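Local coordinates for putative ATP-dependent endonuclease of the OLD family (Thermus scotoductus, PDB 6P74), which degrades linear and supercoiled double-stranded DNA in the 5'-to-3' direction with divalent metal ions and carries a DNA-stimulated ATPase activity, at residues A[268-279]-A[301-311]. Numbering follows the deposited sequence.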
ATOM      1  N   GLU A 268     -11.511 -27.724  14.174  1.00111.23           N
ATOM      2  CA  GLU A 268     -10.093 -27.566  14.446  1.00112.13           C
ATOM      3  C   GLU A 268      -9.786 -26.131  14.860  1.00110.10           C
ATOM      4  O   GLU A 268     -10.326 -25.175  14.301  1.00107.58           O
ATOM      5  CB  GLU A 268      -9.267 -27.955  13.222  1.00113.17           C
ATOM      6  CG  GLU A 268      -9.205 -29.453  12.954  1.00120.40           C
ATOM      7  CD  GLU A 268      -8.042 -29.816  12.056  1.00128.44           C
ATOM      8  OE1 GLU A 268      -7.322 -28.882  11.646  1.00129.08           O
ATOM      9  OE2 GLU A 268      -7.839 -31.019  11.761  1.00134.64           O
ATOM     10  N   LYS A 269      -8.926 -25.990  15.863  1.00108.93           N
ATOM     11  CA  LYS A 269      -8.402 -24.684  16.228  1.00 97.95           C
ATOM     12  C   LYS A 269      -7.551 -24.133  15.089  1.00 94.46           C
ATOM     13  O   LYS A 269      -6.792 -24.869  14.453  1.00100.49           O
ATOM     14  CB  LYS A 269      -7.582 -24.796  17.520  1.00 97.15           C
ATOM     15  CG  LYS A 269      -8.367 -25.325  18.732  1.00 96.54           C
ATOM     16  CD  LYS A 269      -7.683 -24.949  20.041  1.00 96.47           C
ATOM     17  CE  LYS A 269      -8.682 -24.773  21.187  1.00 98.60           C
ATOM     18  NZ  LYS A 269      -9.121 -26.082  21.744  1.00101.88           N
ATOM     19  N   ILE A 270      -7.675 -22.831  14.823  1.00 89.92           N
ATOM     20  CA  ILE A 270      -6.968 -22.243  13.691  1.00 85.08           C
ATOM     21  C   ILE A 270      -6.153 -21.020  14.091  1.00 79.88           C
ATOM     22  O   ILE A 270      -5.580 -20.344  13.233  1.00 83.83           O
ATOM     23  CB  ILE A 270      -7.944 -21.902  12.553  1.00 87.83           C
ATOM     24  CG1 ILE A 270      -8.978 -20.881  13.015  1.00 88.19           C
ATOM     25  CG2 ILE A 270      -8.628 -23.170  12.051  1.00 95.33           C
ATOM     26  CD1 ILE A 270      -9.881 -20.397  11.911  1.00 81.82           C
ATOM     27  N   GLY A 271      -6.075 -20.728  15.387  1.00 77.80           N
ATOM     28  CA  GLY A 271      -5.207 -19.652  15.832  1.00 75.00           C
ATOM     29  C   GLY A 271      -5.748 -18.265  15.531  1.00 78.36           C
ATOM     30  O   GLY A 271      -6.956 -18.028  15.643  1.00 75.44           O
ATOM     31  N   THR A 272      -4.869 -17.354  15.132  1.00 72.93           N
ATOM     32  CA  THR A 272      -5.185 -15.941  15.068  1.00 71.58           C
ATOM     33  C   THR A 272      -5.427 -15.504  13.635  1.00 70.79           C
ATOM     34  O   THR A 272      -4.587 -15.728  12.757  1.00 74.49           O
ATOM     35  CB  THR A 272      -4.073 -15.092  15.680  1.00 70.66           C
ATOM     36  OG1 THR A 272      -3.952 -15.409  17.070  1.00 72.16           O
ATOM     37  CG2 THR A 272      -4.420 -13.587  15.521  1.00 70.79           C
ATOM     38  N   VAL A 273      -6.557 -14.836  13.427  1.00 68.80           N
ATOM     39  CA  VAL A 273      -6.988 -14.331  12.130  1.00 71.75           C
ATOM     40  C   VAL A 273      -7.182 -12.829  12.255  1.00 63.05           C
ATOM     41  O   VAL A 273      -7.816 -12.356  13.199  1.00 70.18           O
ATOM     42  CB  VAL A 273      -8.299 -14.993  11.662  1.00 71.74           C
ATOM     43  CG1 VAL A 273      -8.663 -14.516  10.273  1.00 69.01           C
ATOM     44  CG2 VAL A 273      -8.192 -16.506  11.720  1.00 69.05           C
ATOM     45  N   ILE A 274      -6.643 -12.090  11.309  1.00 66.27           N
ATOM     46  CA  ILE A 274      -6.808 -10.652  11.242  1.00 67.17           C
ATOM     47  C   ILE A 274      -7.635 -10.354  10.005  1.00 71.65           C
ATOM     48  O   ILE A 274      -7.344 -10.884   8.925  1.00 71.12           O
ATOM     49  CB  ILE A 274      -5.445  -9.949  11.197  1.00 72.19           C
ATOM     50  CG1 ILE A 274      -4.731 -10.149  12.539  1.00 80.58           C
ATOM     51  CG2 ILE A 274      -5.616  -8.491  10.832  1.00 73.65           C
ATOM     52  CD1 ILE A 274      -3.372  -9.500  12.609  1.00 91.82           C
ATOM     53  N   ILE A 275      -8.683  -9.549  10.159  1.00 69.56           N
ATOM     54  CA  ILE A 275      -9.546  -9.231   9.027  1.00 59.24           C
ATOM     55  C   ILE A 275      -9.676  -7.730   8.904  1.00 62.14           C
ATOM     56  O   ILE A 275      -9.999  -7.033   9.875  1.00 67.26           O
ATOM     57  CB  ILE A 275     -10.924  -9.898   9.133  1.00 62.05           C
ATOM     58  CG1 ILE A 275     -10.745 -11.395   9.321  1.00 56.80           C
ATOM     59  CG2 ILE A 275     -11.717  -9.666   7.845  1.00 62.61           C
ATOM     60  CD1 ILE A 275     -12.017 -12.144   9.552  1.00 61.67           C
ATOM     61  N   GLU A 276      -9.360  -7.234   7.723  1.00 68.48           N
ATOM     62  CA  GLU A 276      -9.603  -5.852   7.344  1.00 72.80           C
ATOM     63  C   GLU A 276     -11.050  -5.759   6.862  1.00 76.14           C
ATOM     64  O   GLU A 276     -11.373  -6.271   5.787  1.00 71.61           O
ATOM     65  CB  GLU A 276      -8.612  -5.480   6.252  1.00 71.45           C
ATOM     66  CG  GLU A 276      -8.296  -4.046   6.091  1.00 89.21           C
ATOM     67  CD  GLU A 276      -7.343  -3.836   4.927  1.00104.92           C
ATOM     68  OE1 GLU A 276      -6.322  -3.142   5.117  1.00112.80           O
ATOM     69  OE2 GLU A 276      -7.616  -4.389   3.829  1.00107.04           O
ATOM     70  N   GLU A 277     -11.943  -5.159   7.687  1.00 68.88           N
ATOM     71  CA  GLU A 277     -13.341  -4.906   7.331  1.00 66.64           C
ATOM     72  C   GLU A 277     -14.230  -6.107   7.031  1.00 65.95           C
ATOM     73  O   GLU A 277     -14.847  -6.180   5.962  1.00 63.31           O
ATOM     74  CB  GLU A 277     -13.429  -3.947   6.150  1.00 64.59           C
ATOM     75  CG  GLU A 277     -13.615  -2.547   6.585  1.00 80.53           C
ATOM     76  CD  GLU A 277     -12.365  -1.747   6.441  1.00 92.81           C
ATOM     77  OE1 GLU A 277     -11.966  -1.532   5.274  1.00 97.45           O
ATOM     78  OE2 GLU A 277     -11.796  -1.344   7.486  1.00 96.85           O
ATOM     79  N   PRO A 278     -14.345  -7.056   7.955  1.00 60.10           N
ATOM     80  CA  PRO A 278     -15.144  -8.252   7.673  1.00 54.57           C
ATOM     81  C   PRO A 278     -16.479  -8.039   7.004  1.00 62.52           C
ATOM     82  O   PRO A 278     -17.030  -8.989   6.431  1.00 59.06           O
ATOM     83  CB  PRO A 278     -15.310  -8.904   9.045  1.00 53.22           C
ATOM     84  CG  PRO A 278     -15.138  -7.764  10.041  1.00 54.58           C
ATOM     85  CD  PRO A 278     -14.223  -6.789   9.418  1.00 62.26           C
ATOM     86  N   GLU A 279     -17.003  -6.818   7.046  1.00 65.16           N
ATOM     87  CA  GLU A 279     -18.320  -6.572   6.498  1.00 67.42           C
ATOM     88  C   GLU A 279     -18.312  -6.479   4.991  1.00 68.79           C
ATOM     89  O   GLU A 279     -19.378  -6.616   4.385  1.00 76.23           O
ATOM     90  CB  GLU A 279     -18.922  -5.278   7.057  1.00 58.29           C
ATOM     91  CG  GLU A 279     -18.150  -4.002   6.657  1.00 65.32           C
ATOM     92  CD  GLU A 279     -17.041  -3.629   7.670  1.00 70.71           C
ATOM     93  OE1 GLU A 279     -16.583  -4.540   8.409  1.00 60.86           O
ATOM     94  OE2 GLU A 279     -16.653  -2.430   7.737  1.00 68.97           O
ATOM     95  N   ASP A 301     -13.177 -20.658  21.843  1.00104.29           N
ATOM     96  CA  ASP A 301     -11.718 -20.750  21.928  1.00108.79           C
ATOM     97  C   ASP A 301     -11.103 -21.473  20.733  1.00101.04           C
ATOM     98  O   ASP A 301      -9.996 -22.015  20.819  1.00103.43           O
ATOM     99  CB  ASP A 301     -11.280 -21.423  23.227  1.00122.22           C
ATOM    100  CG  ASP A 301     -10.369 -20.544  24.042  1.00131.49           C
ATOM    101  OD1 ASP A 301      -9.697 -19.687  23.424  1.00130.65           O
ATOM    102  OD2 ASP A 301     -10.321 -20.702  25.285  1.00138.99           O
ATOM    103  N   GLN A 302     -11.810 -21.468  19.611  1.00 89.20           N
ATOM    104  CA  GLN A 302     -11.359 -22.113  18.392  1.00 83.22           C
ATOM    105  C   GLN A 302     -10.488 -21.213  17.531  1.00 79.40           C
ATOM    106  O   GLN A 302      -9.850 -21.699  16.593  1.00 79.08           O
ATOM    107  CB  GLN A 302     -12.574 -22.572  17.581  1.00 82.92           C
ATOM    108  CG  GLN A 302     -12.230 -23.215  16.263  1.00 84.56           C
ATOM    109  CD  GLN A 302     -13.467 -23.712  15.544  1.00 92.40           C
ATOM    110  OE1 GLN A 302     -14.596 -23.366  15.910  1.00 94.30           O
ATOM    111  NE2 GLN A 302     -13.265 -24.543  14.527  1.00 94.06           N
ATOM    112  N   CYS A 303     -10.459 -19.918  17.812  1.00 81.46           N
ATOM    113  CA  CYS A 303      -9.564 -19.005  17.119  1.00 81.64           C
ATOM    114  C   CYS A 303      -9.609 -17.669  17.843  1.00 75.88           C
ATOM    115  O   CYS A 303     -10.404 -17.461  18.764  1.00 79.91           O
ATOM    116  CB  CYS A 303      -9.961 -18.831  15.656  1.00 88.14           C
ATOM    117  SG  CYS A 303     -11.501 -17.943  15.497  1.00 95.22           S
ATOM    118  N   GLN A 304      -8.742 -16.767  17.411  1.00 72.37           N
ATOM    119  CA  GLN A 304      -8.769 -15.381  17.834  1.00 75.24           C
ATOM    120  C   GLN A 304      -8.978 -14.528  16.591  1.00 72.28           C
ATOM    121  O   GLN A 304      -8.296 -14.737  15.583  1.00 74.89           O
ATOM    122  CB  GLN A 304      -7.471 -15.010  18.556  1.00 70.36           C
ATOM    123  CG  GLN A 304      -7.254 -13.509  18.670  1.00 65.86           C
ATOM    124  CD  GLN A 304      -5.935 -13.162  19.324  1.00 67.64           C
ATOM    125  OE1 GLN A 304      -4.895 -13.751  18.997  1.00 70.27           O
ATOM    126  NE2 GLN A 304      -5.963 -12.193  20.255  1.00 59.87           N
ATOM    127  N   ILE A 305      -9.930 -13.593  16.648  1.00 69.25           N
ATOM    128  CA  ILE A 305     -10.249 -12.725  15.509  1.00 64.11           C
ATOM    129  C   ILE A 305      -9.912 -11.290  15.878  1.00 64.46           C
ATOM    130  O   ILE A 305     -10.435 -10.750  16.864  1.00 65.20           O
ATOM    131  CB  ILE A 305     -11.726 -12.831  15.084  1.00 71.74           C
ATOM    132  CG1 ILE A 305     -12.109 -14.275  14.804  1.00 74.50           C
ATOM    133  CG2 ILE A 305     -11.972 -12.016  13.828  1.00 69.71           C
ATOM    134  CD1 ILE A 305     -11.436 -14.820  13.561  1.00 77.51           C
ATOM    135  N   ILE A 306      -9.066 -10.662  15.075  1.00 62.24           N
ATOM    136  CA  ILE A 306      -8.716  -9.263  15.234  1.00 63.33           C
ATOM    137  C   ILE A 306      -9.106  -8.568  13.943  1.00 70.11           C
ATOM    138  O   ILE A 306      -8.689  -8.997  12.864  1.00 70.50           O
ATOM    139  CB  ILE A 306      -7.218  -9.084  15.516  1.00 66.25           C
ATOM    140  CG1 ILE A 306      -6.825  -9.788  16.816  1.00 68.57           C
ATOM    141  CG2 ILE A 306      -6.825  -7.600  15.519  1.00 54.87           C
ATOM    142  CD1 ILE A 306      -5.316  -9.796  17.038  1.00 68.44           C
ATOM    143  N   TYR A 307      -9.896  -7.497  14.041  1.00 63.50           N
ATOM    144  CA  TYR A 307     -10.329  -6.858  12.810  1.00 62.89           C
ATOM    145  C   TYR A 307     -10.572  -5.367  12.996  1.00 60.68           C
ATOM    146  O   TYR A 307     -10.895  -4.894  14.091  1.00 67.06           O
ATOM    147  CB  TYR A 307     -11.583  -7.532  12.262  1.00 65.40           C
ATOM    148  CG  TYR A 307     -12.754  -7.550  13.206  1.00 67.86           C
ATOM    149  CD1 TYR A 307     -13.598  -6.456  13.311  1.00 69.33           C
ATOM    150  CD2 TYR A 307     -13.032  -8.665  13.970  1.00 69.01           C
ATOM    151  CE1 TYR A 307     -14.673  -6.467  14.157  1.00 62.70           C
ATOM    152  CE2 TYR A 307     -14.106  -8.694  14.809  1.00 70.27           C
ATOM    153  CZ  TYR A 307     -14.931  -7.590  14.898  1.00 73.31           C
ATOM    154  OH  TYR A 307     -16.017  -7.607  15.744  1.00 75.32           O
ATOM    155  N   SER A 308     -10.362  -4.630  11.909  1.00 65.55           N
ATOM    156  CA  SER A 308     -10.906  -3.293  11.736  1.00 65.16           C
ATOM    157  C   SER A 308     -12.304  -3.412  11.129  1.00 62.18           C
ATOM    158  O   SER A 308     -12.608  -4.369  10.414  1.00 64.84           O
ATOM    159  CB  SER A 308      -9.991  -2.439  10.853  1.00 67.72           C
ATOM    160  OG  SER A 308      -9.837  -2.987   9.549  1.00 72.32           O
ATOM    161  N   THR A 309     -13.171  -2.455  11.462  1.00 69.14           N
ATOM    162  CA  THR A 309     -14.536  -2.468  10.952  1.00 66.48           C
ATOM    163  C   THR A 309     -15.105  -1.059  10.906  1.00 70.77           C
ATOM    164  O   THR A 309     -14.719  -0.181  11.687  1.00 68.03           O
ATOM    165  CB  THR A 309     -15.461  -3.350  11.800  1.00 64.15           C
ATOM    166  OG1 THR A 309     -16.680  -3.571  11.096  1.00 63.97           O
ATOM    167  CG2 THR A 309     -15.788  -2.671  13.115  1.00 64.23           C
ATOM    168  N   HIS A 310     -16.035  -0.861   9.972  1.00 74.61           N
ATOM    169  CA  HIS A 310     -16.866   0.334   9.895  1.00 82.55           C
ATOM    170  C   HIS A 310     -18.323   0.029  10.171  1.00 80.61           C
ATOM    171  O   HIS A 310     -19.166   0.927  10.059  1.00 84.37           O
ATOM    172  CB  HIS A 310     -16.754   0.977   8.512  1.00 92.17           C
ATOM    173  CG  HIS A 310     -15.505   1.765   8.313  1.00109.62           C
ATOM    174  ND1 HIS A 310     -15.376   3.070   8.745  1.00117.99           N
ATOM    175  CD2 HIS A 310     -14.329   1.443   7.722  1.00114.06           C
ATOM    176  CE1 HIS A 310     -14.172   3.515   8.434  1.00120.66           C
ATOM    177  NE2 HIS A 310     -13.517   2.549   7.812  1.00117.37           N
ATOM    178  N   SER A 311     -18.641  -1.207  10.497  1.00 74.10           N
ATOM    179  CA  SER A 311     -20.010  -1.680  10.569  1.00 76.34           C
ATOM    180  C   SER A 311     -20.460  -1.754  12.008  1.00 76.59           C
ATOM    181  O   SER A 311     -19.763  -2.354  12.833  1.00 77.59           O
ATOM    182  CB  SER A 311     -20.135  -3.057   9.930  1.00 73.49           C
ATOM    183  OG  SER A 311     -21.423  -3.609  10.175  1.00 76.55           O
TER
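Gln302 against Glu268, Ile306 against Ile274, and Glu279 against Thr309 and His310 span a seam between two parallel strands of the ATPase sheet, 272-276 and 304-308, whose axes diverge by 18°. Helix 284-299 links them, making a beta-alpha-beta crossover of the P-loop NTPase fold. At the start, the extended side chain of Gln302 sends NE2 to Glu268 O (3.0 Å, N-H...O 163°); the acceptor lies in the amide plane, although NE2 itself sits above the carbonyl plane. Gln302 NE2 also donates to Phe263 O, tying the seam to helix 246-266, while Gln302 O takes Ile270 N at 3.0 Å.

Ile306 grips the neighbouring strand through its backbone: its N donates to Val273 O at 2.8 Å and its O accepts from Ile275 N. Its side chain runs alongside that of Ile274, with Ile306 CB 4.0 Å from Ile274 CG1. On this same face Glu276 touches Thr35 of the predicted ATP site, consistent with a Walker B acid; its OE2 accepts from His140 N and its OE1 salt-bridges Arg39.

Further along, a bend at chi2 (-90°) turns the Glu279 carboxylate onto residues 309-311, where both oxygens are engaged. Glu279 OE2 accepts His310 N at 2.8 Å from the syn side, tilted somewhat out of the carboxylate plane. Glu279 OE1 is met from above that plane by Thr309 OG1 at 2.9 Å, and this hydroxyl oxygen closes an ST turn by accepting Ser311 N at 3.1 Å.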